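Local coordinates for copper homeostasis operon regulatory protein (Thermus thermophilus, PDB 3AAI) that probably represses transcription by binding DNA at the copper homeostasis operon, its activity governed by bound metal, as in other CsoR repressors, at residues Glu52-Leu55 with Asp56-Gly59; Val62-Ala65 with His66-His70. All blocks are in the same frame, centred on the assembly; numbering follows the deposited sequence.

Contact 1. Residues Glu52-Leu55 with Asp56-Gly59; sequences EGAL and DRVG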
loop_
_atom_site.group_PDB
_atom_site.type_symbol
_atom_site.label_atom_id
_atom_site.label_comp_id
_atom_site.label_asym_id
_atom_site.label_seq_id
_atom_site.Cartn_x
_atom_site.Cartn_y
_atom_site.Cartn_z
ATOM N N GLU A 52 5.489 8.766 -6.410
ATOM C CA GLU A 52 5.434 7.860 -5.267
ATOM C C GLU A 52 6.413 6.714 -5.484
ATOM O O GLU A 52 7.055 6.250 -4.542
ATOM C CB GLU A 52 4.017 7.303 -5.078
ATOM C CG GLU A 52 2.972 8.378 -4.831
ATOM C CD GLU A 52 1.606 7.817 -4.479
ATOM O OE1 GLU A 52 1.107 6.934 -5.211
ATOM O OE2 GLU A 52 1.028 8.270 -3.472
ATOM N N GLY A 53 6.536 6.271 -6.735
ATOM C CA GLY A 53 7.458 5.191 -7.054
ATOM C C GLY A 53 8.914 5.595 -6.863
ATOM O O GLY A 53 9.730 4.810 -6.377
ATOM N N ALA A 54 9.252 6.821 -7.249
ATOM C CA ALA A 54 10.618 7.298 -7.098
ATOM C C ALA A 54 10.977 7.394 -5.609
ATOM O O ALA A 54 12.103 7.098 -5.213
ATOM C CB ALA A 54 10.775 8.658 -7.780
ATOM N N LEU A 55 10.015 7.810 -4.792
ATOM C CA LEU A 55 10.229 7.933 -3.353
ATOM C C LEU A 55 10.455 6.544 -2.770
ATOM O O LEU A 55 11.361 6.342 -1.961
ATOM C CB LEU A 55 9.020 8.604 -2.687
ATOM C CG LEU A 55 8.726 10.041 -3.139
ATOM C CD1 LEU A 55 7.462 10.537 -2.457
ATOM C CD2 LEU A 55 9.901 10.953 -2.807
ATOM N N ASP A 56 9.635 5.590 -3.202
ATOM C CA ASP A 56 9.741 4.199 -2.764
ATOM C C ASP A 56 11.125 3.625 -3.063
ATOM O O ASP A 56 11.706 2.929 -2.228
ATOM C CB ASP A 56 8.692 3.342 -3.472
ATOM C CG ASP A 56 7.364 3.332 -2.750
ATOM O OD1 ASP A 56 6.349 2.965 -3.381
ATOM O OD2 ASP A 56 7.335 3.678 -1.550
ATOM N N ARG A 57 11.648 3.904 -4.255
ATOM C CA ARG A 57 12.970 3.408 -4.633
ATOM C C ARG A 57 14.072 3.976 -3.737
ATOM O O ARG A 57 15.070 3.305 -3.464
ATOM C CB ARG A 57 13.270 3.726 -6.104
ATOM C CG ARG A 57 12.436 2.896 -7.077
ATOM C CD ARG A 57 12.967 2.988 -8.502
ATOM N NE ARG A 57 12.701 4.282 -9.126
ATOM C CZ ARG A 57 11.501 4.687 -9.533
ATOM N NH1 ARG A 57 11.360 5.883 -10.090
ATOM N NH2 ARG A 57 10.445 3.897 -9.388
ATOM N N VAL A 58 13.902 5.215 -3.290
ATOM C CA VAL A 58 14.887 5.811 -2.402
ATOM C C VAL A 58 14.758 5.144 -1.027
ATOM O O VAL A 58 15.755 4.795 -0.403
ATOM C CB VAL A 58 14.678 7.329 -2.261
ATOM C CG1 VAL A 58 15.630 7.890 -1.197
ATOM C CG2 VAL A 58 14.945 8.013 -3.605
ATOM N N GLY A 59 13.526 4.970 -0.562
ATOM C CA GLY A 59 13.315 4.332 0.725
ATOM C C GLY A 59 13.888 2.925 0.689
ATOM O O GLY A 59 14.444 2.437 1.673
#

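Contact 2. Residues Val62-Ala65 with His66-His70; sequences VLRA and HLKDH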
loop_
_atom_site.group_PDB
_atom_site.type_symbol
_atom_site.label_atom_id
_atom_site.label_comp_id
_atom_site.label_asym_id
_atom_site.label_seq_id
_atom_site.Cartn_x
_atom_site.Cartn_y
_atom_site.Cartn_z
ATOM N N VAL A 62 17.751 3.110 1.008
ATOM C CA VAL A 62 18.119 3.423 2.381
ATOM C C VAL A 62 17.867 2.220 3.293
ATOM O O VAL A 62 18.705 1.895 4.131
ATOM C CB VAL A 62 17.342 4.662 2.891
ATOM C CG1 VAL A 62 17.664 4.930 4.364
ATOM C CG2 VAL A 62 17.724 5.881 2.049
ATOM N N LEU A 63 16.730 1.549 3.125
ATOM C CA LEU A 63 16.432 0.379 3.948
ATOM C C LEU A 63 17.503 -0.696 3.749
ATOM O O LEU A 63 18.069 -1.209 4.716
ATOM C CB LEU A 63 15.060 -0.204 3.594
ATOM C CG LEU A 63 14.716 -1.541 4.265
ATOM C CD1 LEU A 63 14.720 -1.378 5.779
ATOM C CD2 LEU A 63 13.353 -2.024 3.787
ATOM N N ARG A 64 17.775 -1.024 2.488
ATOM C CA ARG A 64 18.768 -2.037 2.133
ATOM C C ARG A 64 20.114 -1.799 2.828
ATOM O O ARG A 64 20.648 -2.700 3.475
ATOM C CB ARG A 64 18.949 -2.063 0.606
ATOM C CG ARG A 64 19.786 -3.218 0.075
ATOM C CD ARG A 64 19.924 -3.144 -1.444
ATOM N NE ARG A 64 18.664 -3.406 -2.136
ATOM C CZ ARG A 64 18.228 -4.619 -2.463
ATOM N NH1 ARG A 64 18.953 -5.693 -2.168
ATOM N NH2 ARG A 64 17.063 -4.764 -3.076
ATOM N N ALA A 65 20.658 -0.591 2.700
ATOM C CA ALA A 65 21.935 -0.268 3.328
ATOM C C ALA A 65 21.825 -0.459 4.837
ATOM O O ALA A 65 22.718 -1.023 5.474
ATOM C CB ALA A 65 22.337 1.170 3.003
ATOM N N HIS A 66 20.718 0.016 5.401
ATOM C CA HIS A 66 20.453 -0.101 6.830
ATOM C C HIS A 66 20.496 -1.579 7.230
ATOM O O HIS A 66 21.081 -1.936 8.253
ATOM C CB HIS A 66 19.073 0.494 7.143
ATOM C CG HIS A 66 18.720 0.512 8.600
ATOM N ND1 HIS A 66 19.356 1.324 9.514
ATOM C CD2 HIS A 66 17.763 -0.151 9.292
ATOM C CE1 HIS A 66 18.805 1.163 10.705
ATOM N NE2 HIS A 66 17.835 0.272 10.597
ATOM N N LEU A 67 19.894 -2.436 6.411
ATOM C CA LEU A 67 19.861 -3.864 6.696
ATOM C C LEU A 67 21.212 -4.557 6.506
ATOM O O LEU A 67 21.639 -5.332 7.363
ATOM C CB LEU A 67 18.803 -4.554 5.833
ATOM C CG LEU A 67 17.356 -4.089 6.036
ATOM C CD1 LEU A 67 16.449 -4.860 5.097
ATOM C CD2 LEU A 67 16.932 -4.299 7.489
ATOM N N LYS A 68 21.881 -4.285 5.389
ATOM C CA LYS A 68 23.178 -4.901 5.122
ATOM C C LYS A 68 24.105 -4.692 6.309
ATOM O O LYS A 68 24.935 -5.543 6.626
ATOM C CB LYS A 68 23.819 -4.300 3.870
ATOM C CG LYS A 68 23.107 -4.639 2.579
ATOM C CD LYS A 68 23.829 -4.039 1.383
ATOM C CE LYS A 68 23.081 -4.317 0.089
ATOM N NZ LYS A 68 22.891 -5.775 -0.138
ATOM N N ASP A 69 23.941 -3.549 6.963
ATOM C CA ASP A 69 24.746 -3.186 8.117
ATOM C C ASP A 69 24.466 -4.079 9.327
ATOM O O ASP A 69 25.390 -4.519 10.009
ATOM C CB ASP A 69 24.472 -1.729 8.481
ATOM C CG ASP A 69 25.419 -1.207 9.528
ATOM O OD1 ASP A 69 25.461 -1.777 10.637
ATOM O OD2 ASP A 69 26.124 -0.220 9.236
ATOM N N HIS A 70 23.190 -4.341 9.591
ATOM C CA HIS A 70 22.790 -5.169 10.723
ATOM C C HIS A 70 22.681 -6.639 10.341
ATOM O O HIS A 70 23.019 -7.026 9.224
ATOM C CB HIS A 70 21.450 -4.685 11.276
ATOM C CG HIS A 70 21.465 -3.261 11.743
ATOM N ND1 HIS A 70 22.248 -2.829 12.795
ATOM C CD2 HIS A 70 20.781 -2.176 11.311
ATOM C CE1 HIS A 70 22.041 -1.538 12.991
ATOM N NE2 HIS A 70 21.156 -1.118 12.105
#

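Contact 1. Residues Glu52-Leu55 with Asp56-Gly59
Leu55 O takes two backbone N-H groups one helical turn on: a bond from Gly59 N at 2.9 Å, with an N-H...O angle of 165°, and a weak, strongly bent one from Val58 N at 3.1 Å. Gly53 O, two residues earlier, accepts Arg57 N at 3.0 Å and also lies beneath the side chain of the same residue. The Arg57 chain starts with CG beside its backbone N (chi1 -71°) and bends at chi3 (-73°), which folds the guanidinium back over the preceding turn. One face of that flat group therefore rests on Gly53 O and Ala54 CA, both offset toward its rim; Arg57 NH1 is 3.4 Å from Ala54 CA and 3.7 Å from Ala54 CB. Although Arg57 NH2 comes within 3.2 Å of Gly53 O, the carbonyl lies over the face and the angle is poor for a hydrogen bond. This is the middle of the long helix 41-69 of an all-alpha, four-helix-bundle repressor. On its inner side Leu55 and Val58 pack against Leu20 of helix 10-34, and against Val51 and Leu48, respectively, of a second subunit. Asp56 N bonds to Glu52 O, while Asp56 CG sits 3.4 Å from that same oxygen. Asp56 OD2 comes close to Glu52 OE2 of the second subunit, a pair of like charges that is likely to raise the proton affinity of one or both.

Contact 2. Residues Val62-Ala65 with His66-His70
Leu63 and Leu67, one turn apart near the C-terminal end of helix 41-69 in this four-helix-bundle protein, cross obliquely, Leu63 CD1 meeting Leu67 CG at 3.8 Å. The two side chains leave the helix differently: Leu63 CG lies anti to its backbone N (chi1 172°), while Leu67 CG stands beside its own N (chi1 -61°), which sets Leu67 CG 3.2 Å from Leu63 O. That oxygen also accepts Leu67 N at 2.8 Å. Leu87 of helix 80-91 touches both leucines, and Met88 and Leu87 of a third subunit pack on Leu63 and Leu67, respectively. An alanine in place of Leu67 would probably open a gap beside Leu63 CD1 and leave Leu87 of this chain and of the third subunit without part of its apolar support. On another side of the helix Arg64 and Lys68 lie across one another through their aliphatic parts, Arg64 CG touching Lys68 CE at 3.5 Å. Their charged ends remain 4.4 Å apart, Arg64 NH1 to Lys68 NZ, with the amine at the edge of the guanidinium and near its plane; a long, weak ion pair from Arg64 NH2 to Glu60 OE2 may offset part of this repulsion. Lys68 N bonds almost straight to Arg64 O, at 172°. His66 reaches toward a second subunit, where it packs on Cys41. At the helix end His70 CD2 stands 3.9 Å above the plane of the His66 ring, over its centre, and His66 CE1 lies in plane at the edge of the His70 ring.

In the fold
Contacts 1 and 2 follow in series along helix 41-69, their centres about 16 Å apart, and the short piece of helix between Gly59 and Val62 joins them without any further touch. Contact 1 lies near the middle of the chain, about 4 Å from its centre, whereas contact 2 is about 16 Å out, where the helix runs to its end. Helix 10-34 of the same chain and a second subunit flank both; helix 80-91 joins in around contact 2. At both places helix 41-69 packs on the second subunit and, toward its end, also on a third, so one helix contributes to more than one interface of the four-chain assembly, in a protein that probably acts as a metal-responsive repressor.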